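Local coordinates for methyltransferase-like protein (Saccharopolyspora spinosa, PDB 4PNE) that catalyses a [4+2] cycloaddition in spinosyn biosynthesis and is built like a SAM-dependent methyltransferase, here holding S-adenosyl-L-homocysteine, at residues 88-100 and 156-169. Sequence-based numbering, arbitrary orientation.
Sequences TVLDGGVRLLDVG and YPDNAFDAAWAMQS. With SAH (S-adenosyl-L-homocysteine), chain C.
The W165 indole is sandwiched: L96 CD2 sits over one face, 3.9 Å from the centroid of the five-membered ring, and M167 CE lies on the opposite face. In the ring plane, W165 NE1 donates to T88 OG1 (2.8 Å), which also bonds to V84 O in the preceding helix. The D98 carboxylate, turned 72° from the indole plane, brings CG to 3.6 Å from W165 CE3. On the face of the sheet that carries L97 and A164, L97 CB rests over the centre of the F161 ring, while the R95 guanidinium takes F161 CE1 over one face, the planes 43° apart; an extended chain from CG to NE carries it there. F161 CZ in turn covers the Y156 ring. Between these two layers run strands 95-99 and 163-167, parallel neighbours in the Rossmann-like methyltransferase sheet, whose axes run 16° from each other. L97 N binds A163 O, L97 O takes W165 N, and V99 N reaches W165 O. Where the chain turns at D162, D162 OD2 accepts the N-H of R95 N (2.9 Å) through its anti lone pair. At the C-terminal ends, S169 OG donates to V99 O, and the SAH amino nitrogen N is gripped by G100 O (2.7 Å) and M167 O (2.9 Å).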
# COMPACT_ATOMS: atom_id res chain seq x y z
N THR A 88 5.36 3.15 13.38
CA THR A 88 6.45 2.38 12.80
C THR A 88 7.81 3.08 12.82
O THR A 88 8.83 2.41 12.79
CB THR A 88 6.15 1.98 11.35
OG1 THR A 88 5.94 3.16 10.56
CG2 THR A 88 4.94 1.12 11.30
N VAL A 89 7.83 4.40 12.88
CA VAL A 89 9.09 5.14 12.86
C VAL A 89 9.30 5.61 14.28
O VAL A 89 8.73 6.61 14.70
CB VAL A 89 9.06 6.32 11.87
CG1 VAL A 89 10.35 7.12 11.91
CG2 VAL A 89 8.82 5.80 10.44
N LEU A 90 10.10 4.86 15.02
CA LEU A 90 10.13 5.04 16.47
C LEU A 90 11.31 5.90 16.91
O LEU A 90 11.39 6.30 18.08
CB LEU A 90 10.18 3.67 17.14
CG LEU A 90 9.10 2.66 16.75
CD1 LEU A 90 9.28 1.39 17.54
CD2 LEU A 90 7.69 3.22 16.93
N ASP A 91 12.21 6.22 15.99
CA ASP A 91 13.36 7.05 16.30
C ASP A 91 13.96 7.60 15.02
O ASP A 91 13.61 7.14 13.95
CB ASP A 91 14.40 6.22 17.06
CG ASP A 91 15.25 7.05 17.99
OD1 ASP A 91 15.34 8.29 17.80
OD2 ASP A 91 15.81 6.44 18.93
N GLY A 92 14.86 8.58 15.13
CA GLY A 92 15.68 8.95 14.00
C GLY A 92 16.74 7.86 13.78
O GLY A 92 17.05 7.10 14.69
N GLY A 93 17.31 7.81 12.59
CA GLY A 93 18.48 6.98 12.35
C GLY A 93 18.21 5.51 12.13
O GLY A 93 19.10 4.69 12.25
N VAL A 94 16.96 5.20 11.81
CA VAL A 94 16.55 3.83 11.51
C VAL A 94 16.49 3.62 10.00
O VAL A 94 16.49 4.59 9.23
CB VAL A 94 15.19 3.50 12.12
CG1 VAL A 94 15.23 3.57 13.65
CG2 VAL A 94 14.12 4.43 11.61
N ARG A 95 16.47 2.35 9.60
CA ARG A 95 16.35 1.94 8.22
C ARG A 95 14.99 1.27 8.08
O ARG A 95 14.66 0.40 8.87
CB ARG A 95 17.48 0.99 7.79
CG ARG A 95 17.62 0.91 6.28
CD ARG A 95 18.68 -0.08 5.84
NE ARG A 95 18.58 -0.28 4.40
CZ ARG A 95 19.16 -1.28 3.74
NH1 ARG A 95 19.00 -1.39 2.43
NH2 ARG A 95 19.88 -2.18 4.40
N LEU A 96 14.21 1.70 7.10
CA LEU A 96 12.84 1.26 6.89
C LEU A 96 12.66 0.70 5.46
O LEU A 96 13.11 1.35 4.50
CB LEU A 96 11.88 2.43 7.13
CG LEU A 96 10.41 2.07 7.16
CD1 LEU A 96 9.69 2.89 8.22
CD2 LEU A 96 9.83 2.32 5.81
N LEU A 97 12.06 -0.48 5.32
CA LEU A 97 11.72 -1.04 4.02
C LEU A 97 10.26 -0.75 3.69
O LEU A 97 9.37 -1.20 4.40
CB LEU A 97 11.97 -2.55 4.00
CG LEU A 97 11.69 -3.33 2.72
CD1 LEU A 97 12.65 -2.92 1.64
CD2 LEU A 97 11.73 -4.82 2.99
N ASP A 98 10.03 0.00 2.62
CA ASP A 98 8.69 0.34 2.13
C ASP A 98 8.32 -0.69 1.03
O ASP A 98 8.76 -0.61 -0.11
CB ASP A 98 8.72 1.82 1.64
CG ASP A 98 7.36 2.33 1.16
OD1 ASP A 98 6.36 1.63 1.33
OD2 ASP A 98 7.34 3.45 0.61
N VAL A 99 7.56 -1.69 1.42
CA VAL A 99 7.27 -2.86 0.60
C VAL A 99 6.09 -2.53 -0.31
O VAL A 99 4.97 -2.41 0.15
CB VAL A 99 6.93 -4.06 1.44
CG1 VAL A 99 6.59 -5.26 0.53
CG2 VAL A 99 8.08 -4.39 2.35
N GLY A 100 6.36 -2.30 -1.58
CA GLY A 100 5.32 -1.85 -2.49
C GLY A 100 5.10 -0.35 -2.38
O GLY A 100 4.04 0.09 -1.97
N TYR A 156 18.02 -8.54 0.43
CA TYR A 156 18.66 -8.00 1.61
C TYR A 156 19.06 -9.10 2.57
O TYR A 156 18.42 -10.16 2.62
CB TYR A 156 17.73 -7.00 2.29
CG TYR A 156 17.13 -6.05 1.30
CD1 TYR A 156 17.94 -5.14 0.66
CD2 TYR A 156 15.78 -6.09 0.99
CE1 TYR A 156 17.41 -4.27 -0.29
CE2 TYR A 156 15.24 -5.24 0.06
CZ TYR A 156 16.06 -4.33 -0.58
OH TYR A 156 15.53 -3.48 -1.51
N PRO A 157 20.11 -8.87 3.36
CA PRO A 157 20.50 -9.84 4.38
C PRO A 157 19.47 -9.93 5.49
O PRO A 157 18.66 -8.99 5.68
CB PRO A 157 21.83 -9.30 4.90
CG PRO A 157 21.90 -7.88 4.49
CD PRO A 157 20.96 -7.66 3.36
N ASP A 158 19.47 -11.05 6.21
CA ASP A 158 18.68 -11.15 7.43
C ASP A 158 18.96 -9.98 8.34
O ASP A 158 20.09 -9.51 8.41
CB ASP A 158 19.00 -12.41 8.23
CG ASP A 158 18.73 -13.70 7.48
OD1 ASP A 158 18.42 -13.69 6.27
OD2 ASP A 158 18.86 -14.74 8.16
N ASN A 159 17.94 -9.52 9.08
CA ASN A 159 18.15 -8.56 10.16
C ASN A 159 18.80 -7.26 9.67
O ASN A 159 19.76 -6.78 10.26
CB ASN A 159 19.01 -9.19 11.28
CG ASN A 159 18.49 -10.55 11.73
OD1 ASN A 159 17.35 -10.68 12.15
ND2 ASN A 159 19.34 -11.57 11.64
N ALA A 160 18.26 -6.71 8.59
CA ALA A 160 18.75 -5.48 7.94
C ALA A 160 17.97 -4.22 8.29
O ALA A 160 18.51 -3.11 8.26
CB ALA A 160 18.74 -5.66 6.46
N PHE A 161 16.68 -4.36 8.59
CA PHE A 161 15.79 -3.20 8.72
C PHE A 161 15.19 -3.07 10.11
O PHE A 161 14.77 -4.05 10.70
CB PHE A 161 14.65 -3.27 7.71
CG PHE A 161 15.10 -3.19 6.30
CD1 PHE A 161 15.28 -1.98 5.72
CD2 PHE A 161 15.32 -4.33 5.58
CE1 PHE A 161 15.70 -1.89 4.43
CE2 PHE A 161 15.77 -4.26 4.28
CZ PHE A 161 15.95 -3.04 3.70
N ASP A 162 15.08 -1.84 10.61
CA ASP A 162 14.43 -1.56 11.87
C ASP A 162 12.90 -1.61 11.77
O ASP A 162 12.21 -1.87 12.75
CB ASP A 162 14.84 -0.18 12.39
CG ASP A 162 16.34 -0.05 12.59
OD1 ASP A 162 16.87 -0.60 13.57
OD2 ASP A 162 17.04 0.58 11.76
N ALA A 163 12.38 -1.33 10.58
CA ALA A 163 10.95 -1.25 10.38
C ALA A 163 10.61 -1.50 8.93
O ALA A 163 11.49 -1.48 8.05
CB ALA A 163 10.42 0.09 10.79
N ALA A 164 9.33 -1.72 8.69
CA ALA A 164 8.80 -1.90 7.37
C ALA A 164 7.38 -1.40 7.28
O ALA A 164 6.65 -1.43 8.26
CB ALA A 164 8.85 -3.36 7.01
N TRP A 165 6.97 -1.01 6.07
CA TRP A 165 5.59 -0.73 5.72
C TRP A 165 5.10 -1.74 4.66
O TRP A 165 5.84 -2.09 3.75
CB TRP A 165 5.41 0.65 5.13
CG TRP A 165 5.77 1.77 5.98
CD1 TRP A 165 5.85 1.79 7.34
CD2 TRP A 165 6.15 3.08 5.54
NE1 TRP A 165 6.20 3.04 7.78
CE2 TRP A 165 6.39 3.85 6.68
CE3 TRP A 165 6.25 3.69 4.28
CZ2 TRP A 165 6.79 5.17 6.62
CZ3 TRP A 165 6.62 5.01 4.21
CH2 TRP A 165 6.89 5.74 5.36
N ALA A 166 3.82 -2.10 4.70
CA ALA A 166 3.15 -2.69 3.55
C ALA A 166 1.78 -2.05 3.51
O ALA A 166 0.83 -2.57 4.09
CB ALA A 166 3.07 -4.20 3.62
N MET A 167 1.73 -0.88 2.87
CA MET A 167 0.51 -0.11 2.73
C MET A 167 -0.14 -0.48 1.43
O MET A 167 0.29 -0.04 0.38
CB MET A 167 0.81 1.39 2.81
CG MET A 167 1.04 1.91 4.21
SD MET A 167 1.06 3.74 4.32
CE MET A 167 2.79 3.93 3.95
N GLN A 168 -1.13 -1.39 1.54
CA GLN A 168 -1.92 -1.95 0.45
C GLN A 168 -1.07 -2.62 -0.63
O GLN A 168 -1.29 -2.45 -1.84
CB GLN A 168 -2.84 -0.89 -0.16
CG GLN A 168 -4.03 -0.61 0.69
CD GLN A 168 -4.89 0.51 0.12
OE1 GLN A 168 -5.16 1.50 0.80
NE2 GLN A 168 -5.25 0.40 -1.15
N SER A 169 -0.07 -3.38 -0.20
CA SER A 169 0.75 -4.13 -1.15
C SER A 169 0.64 -5.66 -1.01
O SER A 169 0.72 -6.36 -2.01
CB SER A 169 2.20 -3.70 -1.04
OG SER A 169 2.67 -3.98 0.25
N SAH C . 2.41 1.74 -0.60
CA SAH C . 2.12 2.63 -1.74
CB SAH C . 1.55 1.91 -2.96
CG SAH C . 0.45 0.90 -2.76
SD SAH C . -0.18 0.33 -4.34
C SAH C . 1.19 3.72 -1.29
O SAH C . 1.06 4.72 -1.98
OXT SAH C . 0.64 3.64 -0.19
C5' SAH C . 0.57 -1.32 -4.32
C4' SAH C . 2.07 -1.31 -4.53
O4' SAH C . 2.59 -2.61 -4.27
C3' SAH C . 2.50 -0.98 -5.95
O3' SAH C . 3.56 -0.05 -5.82
C2' SAH C . 2.97 -2.31 -6.51
O2' SAH C . 3.93 -2.27 -7.57
C1' SAH C . 3.52 -2.98 -5.25
N9 SAH C . 3.65 -4.44 -5.39
C8 SAH C . 2.76 -5.37 -5.83
N7 SAH C . 3.34 -6.59 -5.83
C5 SAH C . 4.61 -6.44 -5.41
C6 SAH C . 5.65 -7.33 -5.24
N6 SAH C . 5.51 -8.62 -5.47
N1 SAH C . 6.83 -6.87 -4.77
C2 SAH C . 7.02 -5.53 -4.49
N3 SAH C . 6.01 -4.64 -4.70
C4 SAH C . 4.82 -5.10 -5.13
O HOH W 1 20.77 -2.35 6.92
O HOH W 2 4.07 0.10 1.54